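Local coordinates for putative lipase/esterase (Lactobacillus plantarum WCFS1, PDB 3BXP), which probably hydrolyses carboxylic esters, as an alpha/beta-hydrolase of the carboxylesterase and lipase type whose natural substrate is not established, at residues N72-V77 / Y83-Q88; A124-V129 / Y139-Y144. All coordinates share one frame; numbering follows the deposited sequence.

Contact 1. Residues N72-V77 / Y83-Q88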
ATOM      1  N   ASN B  72      -0.634  16.380  22.544  1.00 20.59           N
ATOM      2  CA  ASN B  72       0.527  17.172  22.237  1.00 20.44           C
ATOM      3  C   ASN B  72       1.745  16.669  23.003  1.00 20.08           C
ATOM      4  O   ASN B  72       2.059  17.169  24.020  1.00 22.10           O
ATOM      5  CB  ASN B  72       0.224  18.635  22.560  1.00 22.68           C
ATOM      6  CG  ASN B  72      -0.479  19.400  21.408  1.00 30.05           C
ATOM      7  OD1 ASN B  72      -0.837  18.862  20.358  1.00 23.79           O
ATOM      8  ND2 ASN B  72      -0.615  20.700  21.607  1.00 41.20           N
ATOM      9  N   TYR B  73       2.371  15.643  22.473  1.00 19.56           N
ATOM     10  CA  TYR B  73       3.442  14.877  23.146  1.00 20.01           C
ATOM     11  C   TYR B  73       4.718  15.735  23.238  1.00 22.32           C
ATOM     12  O   TYR B  73       4.906  16.735  22.533  1.00 21.11           O
ATOM     13  CB  TYR B  73       3.663  13.529  22.415  1.00 19.96           C
ATOM     14  CG  TYR B  73       3.956  13.791  20.967  1.00 19.13           C
ATOM     15  CD1 TYR B  73       5.220  14.194  20.582  1.00 18.90           C
ATOM     16  CD2 TYR B  73       2.957  13.705  19.983  1.00 20.28           C
ATOM     17  CE1 TYR B  73       5.524  14.515  19.249  1.00 20.72           C
ATOM     18  CE2 TYR B  73       3.239  14.046  18.643  1.00 20.10           C
ATOM     19  CZ  TYR B  73       4.511  14.455  18.287  1.00 21.23           C
ATOM     20  OH  TYR B  73       4.770  14.822  16.973  1.00 22.13           O
ATOM     21  N   GLN B  74       5.621  15.296  24.100  1.00 19.96           N
ATOM     22  CA  GLN B  74       6.887  15.983  24.318  1.00 20.66           C
ATOM     23  C   GLN B  74       7.624  16.327  23.036  1.00 20.51           C
ATOM     24  O   GLN B  74       7.892  15.460  22.185  1.00 20.57           O
ATOM     25  CB  GLN B  74       7.773  15.063  25.150  1.00 20.71           C
ATOM     26  CG  GLN B  74       8.998  15.665  25.663  1.00 18.91           C
ATOM     27  CD  GLN B  74       8.719  16.803  26.589  1.00 24.36           C
ATOM     28  OE1 GLN B  74       8.044  16.633  27.594  1.00 26.42           O
ATOM     29  NE2 GLN B  74       9.236  17.982  26.266  1.00 27.23           N
ATOM     30  N   LEU B  75       8.113  17.561  22.978  1.00 20.10           N
ATOM     31  CA  LEU B  75       8.926  18.020  21.850  1.00 19.34           C
ATOM     32  C   LEU B  75      10.345  18.291  22.350  1.00 21.09           C
ATOM     33  O   LEU B  75      10.636  18.206  23.566  1.00 20.15           O
ATOM     34  CB  LEU B  75       8.378  19.335  21.301  1.00 17.93           C
ATOM     35  CG  LEU B  75       6.942  19.299  20.819  1.00 16.99           C
ATOM     36  CD1 LEU B  75       6.479  20.705  20.441  1.00 19.25           C
ATOM     37  CD2 LEU B  75       6.859  18.260  19.678  1.00 17.21           C
ATOM     38  N   ILE B  76      11.217  18.644  21.413  1.00 20.33           N
ATOM     39  CA  ILE B  76      12.645  18.848  21.760  1.00 18.13           C
ATOM     40  C   ILE B  76      12.852  20.280  22.269  1.00 19.43           C
ATOM     41  O   ILE B  76      13.928  20.640  22.637  1.00 20.00           O
ATOM     42  CB  ILE B  76      13.639  18.506  20.590  1.00 20.94           C
ATOM     43  CG1 ILE B  76      13.471  19.425  19.386  1.00 20.65           C
ATOM     44  CG2 ILE B  76      13.535  17.079  20.116  1.00 18.03           C
ATOM     45  CD1 ILE B  76      14.694  19.366  18.466  1.00 24.75           C
ATOM     46  N   VAL B  77      11.797  21.080  22.253  1.00 18.10           N
ATOM     47  CA  VAL B  77      11.878  22.505  22.656  1.00 21.22           C
ATOM     48  C   VAL B  77      12.558  22.659  23.993  1.00 24.55           C
ATOM     49  O   VAL B  77      12.369  21.849  24.898  1.00 24.68           O
ATOM     50  CB  VAL B  77      10.468  23.161  22.703  1.00 24.66           C
ATOM     51  CG1 VAL B  77       9.791  23.026  21.325  1.00 26.41           C
ATOM     52  CG2 VAL B  77       9.643  22.550  23.831  1.00 25.60           C
ATOM     53  N   TYR B  83      11.919  11.214  24.139  1.00 18.55           N
ATOM     54  CA  TYR B  83      11.707   9.965  24.806  1.00 17.34           C
ATOM     55  C   TYR B  83      12.587   9.923  26.066  1.00 20.21           C
ATOM     56  O   TYR B  83      13.589  10.630  26.098  1.00 20.87           O
ATOM     57  CB  TYR B  83      12.075   8.818  23.833  1.00 20.72           C
ATOM     58  CG  TYR B  83      11.205   8.705  22.591  1.00 17.21           C
ATOM     59  CD1 TYR B  83       9.903   8.242  22.690  1.00 17.57           C
ATOM     60  CD2 TYR B  83      11.654   9.069  21.316  1.00 23.96           C
ATOM     61  CE1 TYR B  83       9.059   8.104  21.590  1.00 20.16           C
ATOM     62  CE2 TYR B  83      10.797   8.970  20.187  1.00 20.36           C
ATOM     63  CZ  TYR B  83       9.520   8.483  20.334  1.00 22.59           C
ATOM     64  OH  TYR B  83       8.704   8.377  19.263  1.00 24.21           O
ATOM     65  N   PRO B  84      12.226   9.092  27.076  1.00 19.23           N
ATOM     66  CA  PRO B  84      11.090   8.179  26.945  1.00 22.08           C
ATOM     67  C   PRO B  84       9.755   8.855  27.169  1.00 20.86           C
ATOM     68  O   PRO B  84       8.696   8.237  27.104  1.00 21.62           O
ATOM     69  CB  PRO B  84      11.349   7.159  28.039  1.00 24.05           C
ATOM     70  CG  PRO B  84      11.970   7.951  29.105  1.00 23.20           C
ATOM     71  CD  PRO B  84      12.866   8.967  28.401  1.00 25.18           C
ATOM     72  N   TRP B  85       9.804  10.150  27.381  1.00 21.64           N
ATOM     73  CA  TRP B  85       8.626  10.884  27.878  1.00 18.71           C
ATOM     74  C   TRP B  85       7.365  10.743  27.035  1.00 20.33           C
ATOM     75  O   TRP B  85       6.286  10.560  27.603  1.00 19.77           O
ATOM     76  CB  TRP B  85       8.928  12.370  28.101  1.00 21.24           C
ATOM     77  CG  TRP B  85      10.343  12.570  28.605  1.00 17.47           C
ATOM     78  CD1 TRP B  85      11.374  13.170  27.927  1.00 19.09           C
ATOM     79  CD2 TRP B  85      10.901  12.095  29.830  1.00 20.86           C
ATOM     80  NE1 TRP B  85      12.525  13.080  28.647  1.00 19.06           N
ATOM     81  CE2 TRP B  85      12.251  12.454  29.833  1.00 18.29           C
ATOM     82  CE3 TRP B  85      10.374  11.417  30.943  1.00 25.92           C
ATOM     83  CZ2 TRP B  85      13.107  12.139  30.885  1.00 21.31           C
ATOM     84  CZ3 TRP B  85      11.220  11.125  32.007  1.00 21.85           C
ATOM     85  CH2 TRP B  85      12.561  11.506  31.979  1.00 25.78           C
ATOM     86  N   ALA B  86       7.474  10.846  25.712  1.00 19.28           N
ATOM     87  CA  ALA B  86       6.282  10.785  24.861  1.00 17.56           C
ATOM     88  C   ALA B  86       5.514   9.470  25.029  1.00 21.04           C
ATOM     89  O   ALA B  86       4.300   9.484  24.949  1.00 21.29           O
ATOM     90  CB  ALA B  86       6.630  11.025  23.368  1.00 18.11           C
ATOM     91  N   LEU B  87       6.224   8.368  25.198  1.00 20.26           N
ATOM     92  CA  LEU B  87       5.628   7.028  25.392  1.00 18.86           C
ATOM     93  C   LEU B  87       4.805   6.964  26.703  1.00 19.98           C
ATOM     94  O   LEU B  87       3.667   6.489  26.721  1.00 19.35           O
ATOM     95  CB  LEU B  87       6.709   5.937  25.398  1.00 19.85           C
ATOM     96  CG  LEU B  87       7.522   5.744  24.144  1.00 21.28           C
ATOM     97  CD1 LEU B  87       8.659   4.770  24.426  1.00 22.28           C
ATOM     98  CD2 LEU B  87       6.650   5.255  22.986  1.00 23.28           C
ATOM     99  N   GLN B  88       5.372   7.534  27.765  1.00 23.37           N
ATOM    100  CA  GLN B  88       4.724   7.623  29.096  1.00 21.41           C
ATOM    101  C   GLN B  88       3.475   8.503  29.018  1.00 21.25           C
ATOM    102  O   GLN B  88       2.414   8.150  29.532  1.00 20.38           O
ATOM    103  CB  GLN B  88       5.745   8.089  30.151  1.00 20.99           C
ATOM    104  CG  GLN B  88       6.861   7.061  30.328  1.00 20.08           C
ATOM    105  CD  GLN B  88       8.154   7.520  31.008  1.00 22.78           C
ATOM    106  OE1 GLN B  88       8.470   8.694  31.121  1.00 27.42           O
ATOM    107  NE2 GLN B  88       8.952   6.542  31.397  1.00 36.40           N
TER
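Carbon against carbon is the whole of the direct meeting between Y73 and A86, and the same holds for Q74 and W85. The apolar packing has two parts. CB of Y73 rests 4.0 Å from CB of A86, with the methyl as the whole side chain of A86. Beside it, the aliphatic part of Q74 runs alongside W85 in the same direction, its CG 4.1 Å from W85 CB and as near to the indole CD1, with amide and indole planes 81° apart.

The polar groups bond away from the interface, one of them within its own loop. Bent at chi2 (62°), the Q74 chain folds its amide back over its own backbone, and NE2 donates to L75 O at 3.0 Å, nearly straight at 171° and on a carbonyl lone pair. Trimmed to an alanine, this residue has neither CG nor amide, which would probably leave L75 O without this donor and open a gap beside W85 CB and CD1. Y73 OH bonds to P42 O, while its ring leads away from helix 85-99, meets H49 edge-to-face and touches A118 beside the probable nucleophile elbow. P84 CD covers one indole face, and W85 NE1 hydrogen-bonds to a sulfonate oxygen of HEPES, probably from the crystallisation liquor.

The chemistry implies that, in this alpha/beta-hydrolase fold, the loop after strand 67-72 meets the start of helix 85-99 through shape, while Q74 NE2, Y73 OH and W85 NE1 bond to other partners.

Contact 2. Residues A124-V129 / Y139-Y144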
ATOM      1  N   ALA B 124       3.973   4.396  16.429  1.00 18.00           N
ATOM      2  CA  ALA B 124       4.579   3.159  15.938  1.00 21.98           C
ATOM      3  C   ALA B 124       5.474   2.583  17.012  1.00 23.27           C
ATOM      4  O   ALA B 124       5.482   1.377  17.307  1.00 23.00           O
ATOM      5  CB  ALA B 124       5.341   3.426  14.607  1.00 20.23           C
ATOM      6  N   THR B 125       6.194   3.458  17.687  1.00 20.68           N
ATOM      7  CA  THR B 125       7.075   2.991  18.768  1.00 20.38           C
ATOM      8  C   THR B 125       6.215   2.434  19.931  1.00 18.60           C
ATOM      9  O   THR B 125       6.545   1.390  20.523  1.00 21.48           O
ATOM     10  CB  THR B 125       7.965   4.136  19.245  1.00 21.75           C
ATOM     11  OG1 THR B 125       8.789   4.575  18.138  1.00 21.82           O
ATOM     12  CG2 THR B 125       8.891   3.708  20.433  1.00 20.70           C
ATOM     13  N   TYR B 126       5.140   3.148  20.268  1.00 20.15           N
ATOM     14  CA  TYR B 126       4.197   2.715  21.303  1.00 19.55           C
ATOM     15  C   TYR B 126       3.642   1.334  20.989  1.00 21.83           C
ATOM     16  O   TYR B 126       3.503   0.428  21.877  1.00 18.15           O
ATOM     17  CB  TYR B 126       3.066   3.738  21.505  1.00 21.37           C
ATOM     18  CG  TYR B 126       2.328   3.481  22.819  1.00 17.58           C
ATOM     19  CD1 TYR B 126       2.841   3.968  24.017  1.00 24.40           C
ATOM     20  CD2 TYR B 126       1.144   2.776  22.847  1.00 21.22           C
ATOM     21  CE1 TYR B 126       2.187   3.743  25.208  1.00 21.13           C
ATOM     22  CE2 TYR B 126       0.505   2.518  24.044  1.00 22.98           C
ATOM     23  CZ  TYR B 126       1.014   3.019  25.209  1.00 24.59           C
ATOM     24  OH  TYR B 126       0.323   2.736  26.403  1.00 26.16           O
ATOM     25  N   ASN B 127       3.322   1.151  19.722  1.00 21.08           N
ATOM     26  CA  ASN B 127       2.687  -0.084  19.286  1.00 21.42           C
ATOM     27  C   ASN B 127       3.608  -1.277  19.584  1.00 21.61           C
ATOM     28  O   ASN B 127       3.155  -2.397  19.909  1.00 23.45           O
ATOM     29  CB  ASN B 127       2.288  -0.029  17.804  1.00 20.19           C
ATOM     30  CG  ASN B 127       1.269  -1.081  17.457  1.00 21.64           C
ATOM     31  OD1 ASN B 127       0.519  -1.547  18.330  1.00 21.35           O
ATOM     32  ND2 ASN B 127       1.244  -1.509  16.195  1.00 19.28           N
ATOM     33  N   GLY B 128       4.903  -1.026  19.503  1.00 21.29           N
ATOM     34  CA  GLY B 128       5.925  -2.036  19.801  1.00 22.97           C
ATOM     35  C   GLY B 128       6.223  -2.256  21.267  1.00 26.33           C
ATOM     36  O   GLY B 128       6.157  -3.348  21.784  1.00 30.13           O
ATOM     37  N   VAL B 129       6.563  -1.178  21.933  1.00 21.76           N
ATOM     38  CA  VAL B 129       6.843  -1.163  23.363  1.00 21.86           C
ATOM     39  C   VAL B 129       5.680  -1.583  24.278  1.00 23.08           C
ATOM     40  O   VAL B 129       5.876  -2.360  25.209  1.00 24.36           O
ATOM     41  CB  VAL B 129       7.301   0.258  23.782  1.00 21.90           C
ATOM     42  CG1 VAL B 129       7.435   0.388  25.301  1.00 24.38           C
ATOM     43  CG2 VAL B 129       8.609   0.578  23.108  1.00 23.06           C
ATOM     44  N   TYR B 139      10.053   0.916  30.302  1.00 26.77           N
ATOM     45  CA  TYR B 139       9.662   2.308  29.962  1.00 27.31           C
ATOM     46  C   TYR B 139       8.515   2.762  30.861  1.00 29.61           C
ATOM     47  O   TYR B 139       7.851   3.791  30.633  1.00 30.57           O
ATOM     48  CB  TYR B 139       9.315   2.433  28.464  1.00 27.18           C
ATOM     49  CG  TYR B 139      10.562   2.301  27.606  1.00 24.74           C
ATOM     50  CD1 TYR B 139      11.548   3.293  27.597  1.00 25.19           C
ATOM     51  CD2 TYR B 139      10.750   1.212  26.821  1.00 24.73           C
ATOM     52  CE1 TYR B 139      12.692   3.166  26.843  1.00 23.61           C
ATOM     53  CE2 TYR B 139      11.879   1.066  26.048  1.00 20.01           C
ATOM     54  CZ  TYR B 139      12.860   2.041  26.066  1.00 28.24           C
ATOM     55  OH  TYR B 139      13.997   1.909  25.286  1.00 28.60           O
ATOM     56  N   HIS B 140       8.310   1.961  31.902  1.00 29.20           N
ATOM     57  CA  HIS B 140       7.427   2.315  32.988  1.00 32.66           C
ATOM     58  C   HIS B 140       5.992   2.489  32.546  1.00 32.82           C
ATOM     59  O   HIS B 140       5.344   3.401  33.039  1.00 37.54           O
ATOM     60  CB  HIS B 140       7.932   3.615  33.632  1.00 34.03           C
ATOM     61  CG  HIS B 140       9.367   3.546  34.080  1.00 40.65           C
ATOM     62  ND1 HIS B 140       9.743   3.047  35.310  1.00 49.18           N
ATOM     63  CD2 HIS B 140      10.515   3.881  33.444  1.00 47.03           C
ATOM     64  CE1 HIS B 140      11.060   3.092  35.417  1.00 48.58           C
ATOM     65  NE2 HIS B 140      11.553   3.593  34.299  1.00 53.64           N
ATOM     66  N   LEU B 141       5.510   1.637  31.634  1.00 31.59           N
ATOM     67  CA  LEU B 141       4.172   1.760  31.034  1.00 32.10           C
ATOM     68  C   LEU B 141       3.173   0.889  31.777  1.00 35.15           C
ATOM     69  O   LEU B 141       1.960   0.881  31.497  1.00 33.65           O
ATOM     70  CB  LEU B 141       4.145   1.369  29.548  1.00 31.94           C
ATOM     71  CG  LEU B 141       4.963   2.158  28.531  1.00 25.49           C
ATOM     72  CD1 LEU B 141       4.652   1.731  27.070  1.00 28.82           C
ATOM     73  CD2 LEU B 141       4.826   3.664  28.776  1.00 24.73           C
ATOM     74  N   ASP B 142       3.688   0.110  32.710  0.50 36.08           N
ATOM     75  CA  ASP B 142       2.848  -0.819  33.456  0.50 35.13           C
ATOM     76  C   ASP B 142       2.240  -0.118  34.674  0.50 34.04           C
ATOM     77  O   ASP B 142       1.567  -0.731  35.493  0.50 33.57           O
ATOM     78  CB  ASP B 142       3.637  -2.083  33.838  0.50 35.84           C
ATOM     79  CG  ASP B 142       4.946  -1.779  34.558  0.50 36.53           C
ATOM     80  OD1 ASP B 142       5.159  -0.625  34.990  0.50 37.14           O
ATOM     81  OD2 ASP B 142       5.758  -2.719  34.704  0.50 40.69           O
ATOM     82  N   HIS B 143       2.471   1.184  34.766  1.00 32.80           N
ATOM     83  CA  HIS B 143       1.840   2.004  35.768  1.00 32.08           C
ATOM     84  C   HIS B 143       0.475   2.523  35.265  1.00 31.94           C
ATOM     85  O   HIS B 143      -0.329   3.073  36.013  1.00 30.33           O
ATOM     86  CB  HIS B 143       2.804   3.134  36.141  1.00 36.67           C
ATOM     87  CG  HIS B 143       4.086   2.627  36.741  1.00 46.34           C
ATOM     88  ND1 HIS B 143       4.790   1.563  36.202  1.00 50.02           N
ATOM     89  CD2 HIS B 143       4.763   2.997  37.856  1.00 46.04           C
ATOM     90  CE1 HIS B 143       5.853   1.318  36.947  1.00 51.61           C
ATOM     91  NE2 HIS B 143       5.864   2.179  37.951  1.00 50.87           N
ATOM     92  N   TYR B 144       0.200   2.312  33.984  1.00 22.69           N
ATOM     93  CA  TYR B 144      -0.991   2.901  33.387  1.00 20.69           C
ATOM     94  C   TYR B 144      -1.988   1.841  32.971  1.00 23.64           C
ATOM     95  O   TYR B 144      -1.626   0.788  32.527  1.00 20.71           O
ATOM     96  CB  TYR B 144      -0.624   3.693  32.116  1.00 24.38           C
ATOM     97  CG  TYR B 144       0.457   4.708  32.336  1.00 19.92           C
ATOM     98  CD1 TYR B 144       0.239   5.806  33.125  1.00 23.77           C
ATOM     99  CD2 TYR B 144       1.682   4.565  31.716  1.00 19.39           C
ATOM    100  CE1 TYR B 144       1.234   6.744  33.324  1.00 28.56           C
ATOM    101  CE2 TYR B 144       2.662   5.484  31.878  1.00 23.68           C
ATOM    102  CZ  TYR B 144       2.447   6.575  32.698  1.00 23.95           C
ATOM    103  OH  TYR B 144       3.471   7.483  32.880  1.00 25.28           O
TER
HETATM  104  O   HOH W   1       0.519   2.395  29.055  1.00 26.40           O
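Y126 reaches L141 with one carbon of its ring, CE1, which lies 3.7 Å from the leucine CD1. Its CG stands anti to the backbone N (chi1 -164°), which carries the ring out from the side of helix 118-129 until its far end nears the loop. There Y126 OH lies 2.7 Å from the oxygen of a water, and the same water donates to L141 O at 3.2 Å, so tyrosine and leucine are linked twice, by carbon contact and by a polar bridge.

One turn on, V129 points toward the loop. Its CG1, anti to the backbone N (chi1 173°), serves two partners: L141 CD1 at 3.6 Å and CD2 of the Y139 ring at 3.7 Å, each side chain crossing the valine at about a right angle. L141 CD1 is thus held between Y126 and V129, while the hydroxyl of Y139 bonds to D177.

Helix 133-138 closes in a Schellman motif with H140, at positive phi, as its C-prime residue, and a type I turn follows from L141 to Y144. The apolar residues around this helix end pack onto helix 118-129, which follows the probable nucleophile elbow of the alpha/beta-hydrolase fold.

Overall arrangement
From the N terminus, the chain leaves strand 67-72 of the central sheet and at once makes contact 1, which closes the short loop between that strand and helix 85-99. The chain then runs through helix 85-99 and on to strand 110-116 and helix 118-129, where contact 2 opens; it closes across helix 133-138, before strand 150-154. The two contacts therefore lie in series, neither nested nor crossed, with centres about 13 Å apart. Helix 85-99 joins them: Q88 NE2 probably bonds to Y139 O at 3.1 Å, and L87 O packs against Y126 and L141. Together they tie the strand-to-helix loop before helix 85-99 and the helix-to-strand connection before strand 150-154 to neighbouring helices.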